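Local coordinates for protein tryptophan halogenase (Shewanella frigidimarina, PDB 2PYX) that probably acts as a flavin-dependent halogenase of the tryptophan halogenase family and is predicted to bind FAD, at residues Leu440-Pro448 with Phe465-Thr476. Numbering follows the deposited sequence.
Sequences LELWRYQTP and FQYVLYGMSFNT
Thr476 OG1 donates to Trp443 O over 2.7 Å, arriving nearly in line with the C=O bond (167°), and itself accepts a 2.6 Å hydrogen bond from Tyr470 OH. This chain of two hydrogen bonds, from Tyr470 through Thr476, ties the Trp443 backbone carbonyl to the C-terminal end of helix 462-471 and the loop beyond it. With OG1 anti to its own carbonyl carbon (chi1 -65°), the Thr476 methyl CG2 is left to pack on the backbone of Gln446, 3.6 Å from its C atom. The Phe474 ring presents its edge to Trp443 O, while Leu469 CD1 lies over one of its faces. Leu469 CD2 meets Pro448 CG at 3.6 Å, and that same proline carbon sits above one face of the Trp443 indole; Phe465 CD2 approaches Trp443 CH2 obliquely, the two six-membered ring planes 53° apart. Pro448 CD packs against Tyr470 CE2 at 3.8 Å. Gln466 closes the far end: NE2 reaches Pro448 O at 2.8 Å from above the carbonyl plane and also hydrogen-bonds Asp123 OD2. Trp443 NE1 is held by Asp452, and a Schellman motif with Ser473 at positive phi ends helix 462-471, turning the chain toward Phe474 and Thr476. An alanine in place of Thr476 would probably leave Trp443 O and Tyr470 OH without their shared mate and open a gap beside Gln446. Phe465 lies about 9 Å, side chain to side chain, from Glu361, a predicted tryptophan-binding residue; the contact itself joins apolar packing to directed hydrogen bonds at Trp443 O and Pro448 O, which probably fix how the segments sit together.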
# COMPACT_ATOMS: atom_id res chain seq x y z
N LEU A 440 -11.04 17.25 10.89
CA LEU A 440 -10.53 17.38 12.26
C LEU A 440 -11.47 18.17 13.15
O LEU A 440 -11.64 17.85 14.31
CB LEU A 440 -9.14 18.03 12.23
CG LEU A 440 -8.02 17.11 11.73
CD1 LEU A 440 -6.76 17.93 11.48
CD2 LEU A 440 -7.80 15.92 12.64
N GLU A 441 -12.11 19.18 12.57
CA GLU A 441 -13.10 19.96 13.29
C GLU A 441 -14.35 19.12 13.54
O GLU A 441 -14.85 19.06 14.67
CB GLU A 441 -13.41 21.25 12.54
CG GLU A 441 -14.52 22.08 13.12
CD GLU A 441 -14.88 23.26 12.23
OE1 GLU A 441 -15.61 23.11 11.18
OE2 GLU A 441 -14.46 24.36 12.64
N LEU A 442 -14.86 18.45 12.50
CA LEU A 442 -16.04 17.63 12.66
C LEU A 442 -15.84 16.52 13.68
O LEU A 442 -16.73 16.25 14.50
CB LEU A 442 -16.45 17.04 11.31
CG LEU A 442 -17.70 16.19 11.27
CD1 LEU A 442 -18.88 17.00 11.73
CD2 LEU A 442 -17.92 15.61 9.88
N TRP A 443 -14.65 15.89 13.66
CA TRP A 443 -14.41 14.73 14.49
C TRP A 443 -14.24 15.09 15.96
O TRP A 443 -14.29 14.19 16.80
CB TRP A 443 -13.23 13.93 13.96
CG TRP A 443 -13.49 13.34 12.63
CD1 TRP A 443 -14.72 13.01 12.09
CD2 TRP A 443 -12.51 12.93 11.66
NE1 TRP A 443 -14.54 12.43 10.85
CE2 TRP A 443 -13.21 12.37 10.56
CE3 TRP A 443 -11.12 13.01 11.59
CZ2 TRP A 443 -12.56 11.90 9.42
CZ3 TRP A 443 -10.48 12.55 10.44
CH2 TRP A 443 -11.20 12.01 9.39
N ARG A 444 -14.06 16.37 16.28
CA ARG A 444 -14.16 16.78 17.68
C ARG A 444 -15.53 16.47 18.25
O ARG A 444 -15.67 16.33 19.46
CB ARG A 444 -13.88 18.26 17.82
CG ARG A 444 -12.48 18.68 17.57
CD ARG A 444 -12.37 20.19 17.61
NE ARG A 444 -12.66 20.69 18.95
CZ ARG A 444 -12.92 21.96 19.27
NH1 ARG A 444 -12.93 22.91 18.35
NH2 ARG A 444 -13.15 22.28 20.54
N TYR A 445 -16.53 16.40 17.38
CA TYR A 445 -17.93 16.37 17.79
C TYR A 445 -18.66 15.10 17.43
O TYR A 445 -19.70 14.80 18.01
CB TYR A 445 -18.70 17.60 17.27
CG TYR A 445 -18.11 18.86 17.79
CD1 TYR A 445 -18.34 19.24 19.10
CD2 TYR A 445 -17.29 19.66 17.01
CE1 TYR A 445 -17.76 20.38 19.60
CE2 TYR A 445 -16.73 20.80 17.50
CZ TYR A 445 -16.97 21.16 18.80
OH TYR A 445 -16.40 22.33 19.33
N GLN A 446 -18.12 14.33 16.49
CA GLN A 446 -18.69 13.02 16.15
C GLN A 446 -17.62 12.10 15.60
O GLN A 446 -16.61 12.56 15.06
CB GLN A 446 -19.85 13.14 15.17
CG GLN A 446 -19.46 13.70 13.80
CD GLN A 446 -20.65 13.77 12.87
OE1 GLN A 446 -21.77 14.12 13.30
NE2 GLN A 446 -20.44 13.42 11.60
N THR A 447 -17.82 10.79 15.71
CA THR A 447 -16.84 9.87 15.19
C THR A 447 -16.78 9.90 13.66
O THR A 447 -17.79 10.20 13.00
CB THR A 447 -17.07 8.43 15.64
OG1 THR A 447 -18.32 7.98 15.13
CG2 THR A 447 -17.06 8.34 17.15
N PRO A 448 -15.62 9.52 13.09
CA PRO A 448 -15.57 9.27 11.64
C PRO A 448 -16.58 8.18 11.30
O PRO A 448 -16.85 7.27 12.09
CB PRO A 448 -14.14 8.77 11.40
CG PRO A 448 -13.33 9.32 12.64
CD PRO A 448 -14.33 9.25 13.76
N PHE A 465 -9.65 5.48 9.50
CA PHE A 465 -9.60 6.77 10.14
C PHE A 465 -9.89 6.63 11.62
O PHE A 465 -9.25 7.27 12.46
CB PHE A 465 -10.54 7.75 9.47
CG PHE A 465 -10.07 8.17 8.11
CD1 PHE A 465 -10.32 7.38 7.00
CD2 PHE A 465 -9.33 9.33 7.94
CE1 PHE A 465 -9.85 7.75 5.75
CE2 PHE A 465 -8.86 9.71 6.70
CZ PHE A 465 -9.13 8.92 5.60
N GLN A 466 -10.85 5.79 11.99
CA GLN A 466 -11.13 5.55 13.40
C GLN A 466 -9.93 4.94 14.12
O GLN A 466 -9.58 5.34 15.22
CB GLN A 466 -12.33 4.60 13.54
CG GLN A 466 -13.62 5.18 12.95
CD GLN A 466 -14.76 4.17 12.89
OE1 GLN A 466 -14.54 2.95 13.00
NE2 GLN A 466 -15.99 4.68 12.75
N TYR A 467 -9.30 3.96 13.49
CA TYR A 467 -8.19 3.27 14.14
C TYR A 467 -7.04 4.24 14.43
O TYR A 467 -6.41 4.16 15.47
CB TYR A 467 -7.65 2.14 13.30
CG TYR A 467 -8.47 0.90 13.32
CD1 TYR A 467 -8.77 0.24 14.53
CD2 TYR A 467 -8.88 0.30 12.14
CE1 TYR A 467 -9.50 -0.98 14.53
CE2 TYR A 467 -9.59 -0.95 12.15
CZ TYR A 467 -9.90 -1.55 13.35
OH TYR A 467 -10.59 -2.77 13.34
N VAL A 468 -6.73 5.12 13.47
CA VAL A 468 -5.67 6.10 13.68
C VAL A 468 -6.10 7.17 14.66
O VAL A 468 -5.38 7.47 15.63
CB VAL A 468 -5.16 6.69 12.34
CG1 VAL A 468 -4.17 7.85 12.59
CG2 VAL A 468 -4.48 5.60 11.52
N LEU A 469 -7.26 7.78 14.45
CA LEU A 469 -7.71 8.88 15.29
C LEU A 469 -7.73 8.45 16.76
O LEU A 469 -7.22 9.16 17.63
CB LEU A 469 -9.10 9.34 14.85
CG LEU A 469 -9.64 10.66 15.36
CD1 LEU A 469 -8.84 11.84 14.85
CD2 LEU A 469 -11.08 10.86 14.96
N TYR A 470 -8.36 7.32 17.04
CA TYR A 470 -8.52 6.86 18.41
C TYR A 470 -7.34 6.06 18.90
O TYR A 470 -7.10 5.98 20.12
CB TYR A 470 -9.85 6.15 18.60
CG TYR A 470 -10.99 7.10 18.28
CD1 TYR A 470 -11.15 8.33 18.94
CD2 TYR A 470 -11.86 6.83 17.22
CE1 TYR A 470 -12.12 9.23 18.59
CE2 TYR A 470 -12.87 7.75 16.88
CZ TYR A 470 -13.00 8.93 17.54
OH TYR A 470 -13.97 9.84 17.19
N GLY A 471 -6.56 5.46 18.00
CA GLY A 471 -5.27 4.93 18.39
C GLY A 471 -4.40 5.99 19.05
O GLY A 471 -3.65 5.69 20.01
N MSE A 472 -4.49 7.20 18.54
CA MSE A 472 -3.70 8.32 19.02
C MSE A 472 -4.43 9.18 20.04
O MSE A 472 -4.05 10.32 20.29
CB MSE A 472 -3.19 9.13 17.82
CG MSE A 472 -2.35 8.30 16.90
SE MSE A 472 -1.52 9.39 15.47
CE MSE A 472 -0.28 10.50 16.64
N SER A 473 -5.48 8.64 20.65
CA SER A 473 -6.13 9.25 21.82
C SER A 473 -6.83 10.57 21.55
O SER A 473 -7.02 11.39 22.46
CB SER A 473 -5.14 9.40 22.96
OG SER A 473 -4.65 8.11 23.30
N PHE A 474 -7.27 10.77 20.31
CA PHE A 474 -8.02 11.97 19.98
C PHE A 474 -9.35 12.00 20.72
O PHE A 474 -10.01 10.96 20.84
CB PHE A 474 -8.26 11.99 18.48
CG PHE A 474 -8.90 13.25 17.95
CD1 PHE A 474 -8.14 14.27 17.44
CD2 PHE A 474 -10.30 13.35 17.84
CE1 PHE A 474 -8.73 15.38 16.87
CE2 PHE A 474 -10.86 14.46 17.29
CZ PHE A 474 -10.10 15.47 16.80
N ASN A 475 -9.74 13.16 21.23
CA ASN A 475 -10.99 13.28 21.99
C ASN A 475 -12.17 13.71 21.11
O ASN A 475 -12.08 14.71 20.41
CB ASN A 475 -10.83 14.28 23.13
CG ASN A 475 -9.92 13.78 24.22
OD1 ASN A 475 -9.03 14.50 24.65
ND2 ASN A 475 -10.15 12.57 24.71
N THR A 476 -13.26 12.93 21.21
CA THR A 476 -14.50 13.21 20.50
C THR A 476 -15.59 13.32 21.56
O THR A 476 -15.66 12.48 22.48
CB THR A 476 -14.83 12.11 19.51
OG1 THR A 476 -13.83 12.10 18.49
CG2 THR A 476 -16.15 12.29 18.87